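Local coordinates for putative alpha-L-fucosidase (PDB 3EYP), which probably hydrolyses alpha-L-fucosides, releasing L-fucose, as a glycoside hydrolase of family 29, at residues S397-V402 against Q434-I439; I408-A413 against V425-V430. All blocks are in the same frame, centred on the assembly; numbering follows the deposited sequence.

Contact 1: S397-V402 against Q434-I439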
loop_
_atom_site.group_PDB
_atom_site.type_symbol
_atom_site.label_atom_id
_atom_site.label_comp_id
_atom_site.label_asym_id
_atom_site.label_seq_id
_atom_site.Cartn_x
_atom_site.Cartn_y
_atom_site.Cartn_z
ATOM N N SER A 397 21.300 -0.916 -13.575
ATOM C CA SER A 397 22.163 0.147 -13.020
ATOM C C SER A 397 21.983 1.435 -13.787
ATOM O O SER A 397 21.529 1.447 -14.912
ATOM C CB SER A 397 23.624 -0.221 -13.060
ATOM O OG SER A 397 23.844 -1.503 -12.563
ATOM N N VAL A 398 22.333 2.513 -13.117
ATOM C CA VAL A 398 22.344 3.827 -13.714
ATOM C C VAL A 398 23.708 4.504 -13.460
ATOM O O VAL A 398 24.291 4.449 -12.381
ATOM C CB VAL A 398 21.120 4.714 -13.225
ATOM C CG1 VAL A 398 21.098 6.088 -13.945
ATOM C CG2 VAL A 398 19.749 3.975 -13.420
ATOM N N GLU A 399 24.201 5.090 -14.538
ATOM C CA GLU A 399 25.449 5.844 -14.579
ATOM C C GLU A 399 25.274 7.194 -15.234
ATOM O O GLU A 399 24.259 7.520 -15.839
ATOM C CB GLU A 399 26.497 5.044 -15.359
ATOM C CG GLU A 399 26.660 3.641 -14.816
ATOM C CD GLU A 399 27.466 2.742 -15.743
ATOM O OE1 GLU A 399 27.438 2.980 -16.981
ATOM O OE2 GLU A 399 28.117 1.806 -15.232
ATOM N N TYR A 400 26.312 7.978 -15.104
ATOM C CA TYR A 400 26.307 9.336 -15.610
ATOM C C TYR A 400 27.726 9.755 -16.004
ATOM O O TYR A 400 28.732 9.149 -15.611
ATOM C CB TYR A 400 25.727 10.321 -14.561
ATOM C CG TYR A 400 26.643 10.541 -13.376
ATOM C CD1 TYR A 400 27.480 11.635 -13.324
ATOM C CD2 TYR A 400 26.698 9.635 -12.333
ATOM C CE1 TYR A 400 28.340 11.826 -12.258
ATOM C CE2 TYR A 400 27.548 9.820 -11.263
ATOM C CZ TYR A 400 28.367 10.920 -11.241
ATOM O OH TYR A 400 29.245 11.131 -10.207
ATOM N N THR A 401 27.754 10.797 -16.809
ATOM C CA THR A 401 29.011 11.450 -17.135
ATOM C C THR A 401 28.795 12.926 -17.318
ATOM O O THR A 401 27.663 13.384 -17.472
ATOM C CB THR A 401 29.626 10.891 -18.420
ATOM O OG1 THR A 401 30.982 11.335 -18.494
ATOM C CG2 THR A 401 28.870 11.358 -19.651
ATOM N N VAL A 402 29.901 13.644 -17.292
ATOM C CA VAL A 402 29.946 15.054 -17.736
ATOM C C VAL A 402 30.920 15.239 -18.915
ATOM O O VAL A 402 30.527 15.632 -20.010
ATOM C CB VAL A 402 30.297 16.004 -16.591
ATOM C CG1 VAL A 402 29.051 16.758 -16.150
ATOM C CG2 VAL A 402 30.917 15.237 -15.426
ATOM N N GLN A 434 25.297 13.477 -19.475
ATOM C CA GLN A 434 24.638 12.270 -19.991
ATOM C C GLN A 434 24.365 11.265 -18.889
ATOM O O GLN A 434 25.081 11.190 -17.908
ATOM C CB GLN A 434 25.536 11.592 -21.021
ATOM C CG GLN A 434 25.918 12.451 -22.207
ATOM C CD GLN A 434 26.798 11.664 -23.120
ATOM O OE1 GLN A 434 27.977 11.479 -22.823
ATOM N NE2 GLN A 434 26.219 11.100 -24.178
ATOM N N VAL A 435 23.296 10.519 -19.095
ATOM C CA VAL A 435 22.845 9.477 -18.176
ATOM C C VAL A 435 22.643 8.195 -18.932
ATOM O O VAL A 435 21.962 8.157 -19.971
ATOM C CB VAL A 435 21.478 9.835 -17.494
ATOM C CG1 VAL A 435 20.947 8.634 -16.584
ATOM C CG2 VAL A 435 21.563 11.147 -16.729
ATOM N N ARG A 436 23.205 7.145 -18.374
ATOM C CA ARG A 436 23.037 5.798 -18.913
ATOM C C ARG A 436 22.211 4.864 -18.033
ATOM O O ARG A 436 22.505 4.666 -16.849
ATOM C CB ARG A 436 24.396 5.133 -19.198
ATOM C CG ARG A 436 24.227 3.769 -19.816
ATOM C CD ARG A 436 25.457 3.259 -20.533
ATOM N NE ARG A 436 26.517 2.833 -19.634
ATOM C CZ ARG A 436 27.509 2.019 -20.014
ATOM N NH1 ARG A 436 28.455 1.663 -19.168
ATOM N NH2 ARG A 436 27.522 1.522 -21.241
ATOM N N LEU A 437 21.217 4.256 -18.665
ATOM C CA LEU A 437 20.413 3.187 -18.043
ATOM C C LEU A 437 20.828 1.855 -18.638
ATOM O O LEU A 437 20.659 1.611 -19.842
ATOM C CB LEU A 437 18.931 3.423 -18.269
ATOM C CG LEU A 437 17.998 2.308 -17.808
ATOM C CD1 LEU A 437 18.153 2.036 -16.260
ATOM C CD2 LEU A 437 16.562 2.659 -18.212
ATOM N N ARG A 438 21.425 1.014 -17.778
ATOM C CA ARG A 438 21.827 -0.342 -18.130
ATOM C C ARG A 438 20.827 -1.374 -17.599
ATOM O O ARG A 438 20.702 -1.569 -16.385
ATOM C CB ARG A 438 23.214 -0.674 -17.558
ATOM C CG ARG A 438 24.340 0.391 -17.794
ATOM C CD ARG A 438 25.727 -0.287 -17.771
ATOM N NE ARG A 438 25.920 -0.982 -19.049
ATOM C CZ ARG A 438 27.004 -1.689 -19.397
ATOM N NH1 ARG A 438 27.066 -2.250 -20.609
ATOM N NH2 ARG A 438 27.999 -1.870 -18.547
ATOM N N ILE A 439 20.128 -2.018 -18.532
ATOM C CA ILE A 439 19.322 -3.222 -18.271
ATOM C C ILE A 439 20.266 -4.365 -18.457
ATOM O O ILE A 439 20.704 -4.658 -19.583
ATOM C CB ILE A 439 18.089 -3.368 -19.232
ATOM C CG1 ILE A 439 17.182 -2.169 -19.126
ATOM C CG2 ILE A 439 17.258 -4.691 -18.951
ATOM C CD1 ILE A 439 16.968 -1.712 -17.739
#

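Contact 2: I408-A413 against V425-V430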
loop_
_atom_site.group_PDB
_atom_site.type_symbol
_atom_site.label_atom_id
_atom_site.label_comp_id
_atom_site.label_asym_id
_atom_site.label_seq_id
_atom_site.Cartn_x
_atom_site.Cartn_y
_atom_site.Cartn_z
ATOM N N ILE A 408 30.453 7.266 -14.834
ATOM C CA ILE A 408 30.621 7.290 -13.382
ATOM C C ILE A 408 29.437 6.553 -12.790
ATOM O O ILE A 408 28.299 6.760 -13.194
ATOM C CB ILE A 408 30.685 8.739 -12.821
ATOM C CG1 ILE A 408 31.864 9.493 -13.429
ATOM C CG2 ILE A 408 30.844 8.759 -11.307
ATOM C CD1 ILE A 408 31.426 10.504 -14.505
ATOM N N THR A 409 29.720 5.655 -11.868
ATOM C CA THR A 409 28.656 4.853 -11.290
ATOM C C THR A 409 27.958 5.681 -10.233
ATOM O O THR A 409 28.504 6.639 -9.709
ATOM C CB THR A 409 29.122 3.535 -10.671
ATOM O OG1 THR A 409 29.746 3.785 -9.391
ATOM C CG2 THR A 409 30.024 2.762 -11.623
ATOM N N ILE A 410 26.711 5.313 -9.978
ATOM C CA ILE A 410 25.924 5.898 -8.902
ATOM C C ILE A 410 25.782 4.832 -7.830
ATOM O O ILE A 410 25.135 3.829 -8.054
ATOM C CB ILE A 410 24.524 6.349 -9.386
ATOM C CG1 ILE A 410 24.657 7.449 -10.463
ATOM C CG2 ILE A 410 23.736 6.913 -8.204
ATOM C CD1 ILE A 410 23.363 7.820 -11.172
ATOM N N PRO A 411 26.418 5.023 -6.668
ATOM C CA PRO A 411 26.525 3.959 -5.679
ATOM C C PRO A 411 25.233 3.320 -5.315
ATOM O O PRO A 411 25.202 2.129 -5.078
ATOM C CB PRO A 411 27.084 4.674 -4.463
ATOM C CG PRO A 411 27.942 5.771 -5.032
ATOM C CD PRO A 411 27.192 6.217 -6.274
ATOM N N GLU A 412 24.178 4.130 -5.268
ATOM C CA GLU A 412 22.866 3.692 -4.760
ATOM C C GLU A 412 22.029 3.035 -5.866
ATOM O O GLU A 412 20.950 2.458 -5.632
ATOM C CB GLU A 412 22.095 4.899 -4.122
ATOM C CG GLU A 412 22.847 5.741 -3.016
ATOM C CD GLU A 412 23.701 6.888 -3.606
ATOM O OE1 GLU A 412 24.108 6.764 -4.767
ATOM O OE2 GLU A 412 23.983 7.926 -2.918
ATOM N N ALA A 413 22.538 3.128 -7.085
ATOM C CA ALA A 413 21.836 2.632 -8.270
ATOM C C ALA A 413 22.689 1.730 -9.121
ATOM O O ALA A 413 22.679 1.836 -10.340
ATOM C CB ALA A 413 21.288 3.809 -9.134
ATOM N N VAL A 425 15.098 5.552 -6.380
ATOM C CA VAL A 425 16.411 5.584 -5.753
ATOM C C VAL A 425 16.744 7.028 -5.411
ATOM O O VAL A 425 16.469 7.947 -6.188
ATOM C CB VAL A 425 17.510 4.957 -6.665
ATOM C CG1 VAL A 425 18.920 5.350 -6.139
ATOM C CG2 VAL A 425 17.327 3.425 -6.696
ATOM N N ARG A 426 17.223 7.215 -4.198
ATOM C CA ARG A 426 17.734 8.497 -3.769
ATOM C C ARG A 426 19.257 8.383 -3.654
ATOM O O ARG A 426 19.803 7.327 -3.294
ATOM C CB ARG A 426 17.149 8.915 -2.416
ATOM C CG ARG A 426 15.663 9.191 -2.413
ATOM C CD ARG A 426 15.227 9.506 -1.048
ATOM N NE ARG A 426 15.138 8.255 -0.323
ATOM C CZ ARG A 426 14.781 8.164 0.945
ATOM N NH1 ARG A 426 14.462 9.276 1.602
ATOM N NH2 ARG A 426 14.710 6.963 1.521
ATOM N N LEU A 427 19.912 9.488 -3.952
ATOM C CA LEU A 427 21.353 9.485 -4.199
ATOM C C LEU A 427 21.929 10.832 -3.910
ATOM O O LEU A 427 21.254 11.849 -4.057
ATOM C CB LEU A 427 21.631 9.137 -5.673
ATOM C CG LEU A 427 20.946 9.959 -6.792
ATOM C CD1 LEU A 427 21.992 10.653 -7.715
ATOM C CD2 LEU A 427 19.965 9.134 -7.600
ATOM N N ALA A 428 23.181 10.814 -3.460
ATOM C CA ALA A 428 23.951 12.048 -3.324
ATOM C C ALA A 428 23.917 12.774 -4.675
ATOM O O ALA A 428 24.105 12.152 -5.731
ATOM C CB ALA A 428 25.399 11.768 -2.835
ATOM N N PRO A 429 23.612 14.085 -4.645
ATOM C CA PRO A 429 23.409 14.880 -5.815
ATOM C C PRO A 429 24.570 14.729 -6.759
ATOM O O PRO A 429 25.726 14.669 -6.337
ATOM C CB PRO A 429 23.350 16.306 -5.271
ATOM C CG PRO A 429 22.956 16.189 -3.872
ATOM C CD PRO A 429 23.605 14.904 -3.423
ATOM N N VAL A 430 24.238 14.599 -8.032
ATOM C CA VAL A 430 25.273 14.576 -9.077
ATOM C C VAL A 430 24.896 15.504 -10.204
ATOM O O VAL A 430 23.718 15.754 -10.455
ATOM C CB VAL A 430 25.538 13.151 -9.636
ATOM C CG1 VAL A 430 25.872 12.192 -8.508
ATOM C CG2 VAL A 430 24.360 12.637 -10.433
HETATM O O HOH W 1 25.412 9.495 -5.980
#

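Contact 1: S397-V402 against Q434-I439
Glu399 OE1 is gripped by two nitrogens of Arg436, NE at 2.8 Å and NH1 at 2.7 Å, in a salt bridge that runs across the two strands. Both nitrogens converge on one oxygen lying at the guanidinium edge, in its plane; NH1 takes the syn lone pair, whereas NE meets the oxygen nearly along its C-O axis. The carboxylate and guanidinium planes are 29° apart. Glu399 reaches out with its chain extended beyond CG, while Arg436 bends at CG-CD (chi3 74°), which turns its side-on edge toward the acid. Arg438 NE stands over the centre of the Arg436 guanidinium, 3.5 Å above its plane. Asp367 binds Arg438 NH1 in a second salt bridge and probably offsets the charge of the two closely placed guanidinium groups, and Trp407 adds a cation-pi contact to Arg436. On the same face, Thr401 CG2 packs against Gln434 OE1 at 3.3 Å; NE2 of Gln434 hydrogen-bonds Thr371 OG1. Mostly apolar groups occupy the other face: Val398 CG1 meets Val435 CG1 at 3.7 Å and Val398 CG2 meets Leu437 CD1 at 3.8 Å, with Phe451 from strand 447-454 packing on Val398 and Leu437. Reciprocal N-H...O=C bonds join Ser397 with Arg438, Glu399 with Arg436 and Thr401 with Gln434, alternating with non-hydrogen-bonded pairs at Val398 and Tyr400. With the strand axes at 160°, this is a regular antiparallel ladder, polar on one face and mostly apolar on the other, where Tyr400 also lies, as expected for a sheet of the beta-sandwich of an F5/8 type C domain.

Contact 2: I408-A413 against V425-V430
Glu412 OE2 accepts the backbone N-H of Ala428 at 3.0 Å with an N-H...O angle of 164°, the one direct hydrogen bond between the two segments. The bond is nearly straight at the hydrogen, yet the donor approaches from above the carboxylate plane. The fold of the glutamate at CB-CG (chi2 88°) brings the carboxylate over the backbone of 427-428. On the way, Glu412 CB comes within 3.4 Å of Arg426 O, and CG passes the same oxygen. The other carboxylate oxygen, OE1, lies against Leu427 CB at 3.5 Å and takes a hydrogen bond from a water, which also donates to Ala428 O at 3.0 Å; the acid thus meets Ala428 directly through its N-H and by a water through its carbonyl. With an alanine here in place of Glu412, the Ala428 N-H would probably lose this acceptor and the bridging water one of its partners.

Beside the acid the contact is largely apolar. Leu427 holds CG between its backbone N and carbonyl carbon (chi1 54°), a setting that leaves CD1 4.2 Å from Ile410 CG2; the leucine side chain crosses that of Glu412 at about a right angle. Ile410 CG2 also approaches Leu427 CB at 4.0 Å. Farther along, Val425 CG1 sits 4.1 Å from Ala413 CB, while Leu381 of strand 380-385 packs on both Val425 and Leu427. The same Val425 methyl, CG1, rests against a polar atom too, Glu412 O at 3.6 Å. Arg426 points away and pairs with Asp280 of helix 275-283. The chemistry implies that a single carboxylate, using both oxygens, ties the 410-413 turn to the place where segment 425-430 turns its corner at Ala428, where strand pairing between the segments is absent.

Contacts 1 and 2 have centres about 10 Å apart and meet through strand 393-401. The backbones join where Tyr400 O lies 2.7 Å from Ile408 N and Val398 N lies 2.9 Å from Ala413 O, both probable hydrogen bonds. Side chains meet as well, Tyr400 CD2 lying 3.5 Å from Ile410 CG1. Contact 1 is a pairing inside one antiparallel sheet; contact 2 alone bridges the sheets, from the loop just after edge strand 408-409 to strand 423-432, which pairs in the second sheet. Both lie in the C-terminal domain, but Arg426 of contact 2 reaches Asp280 and Trp279 on helix 275-283 of the domain expected to hold the fucosidase active site.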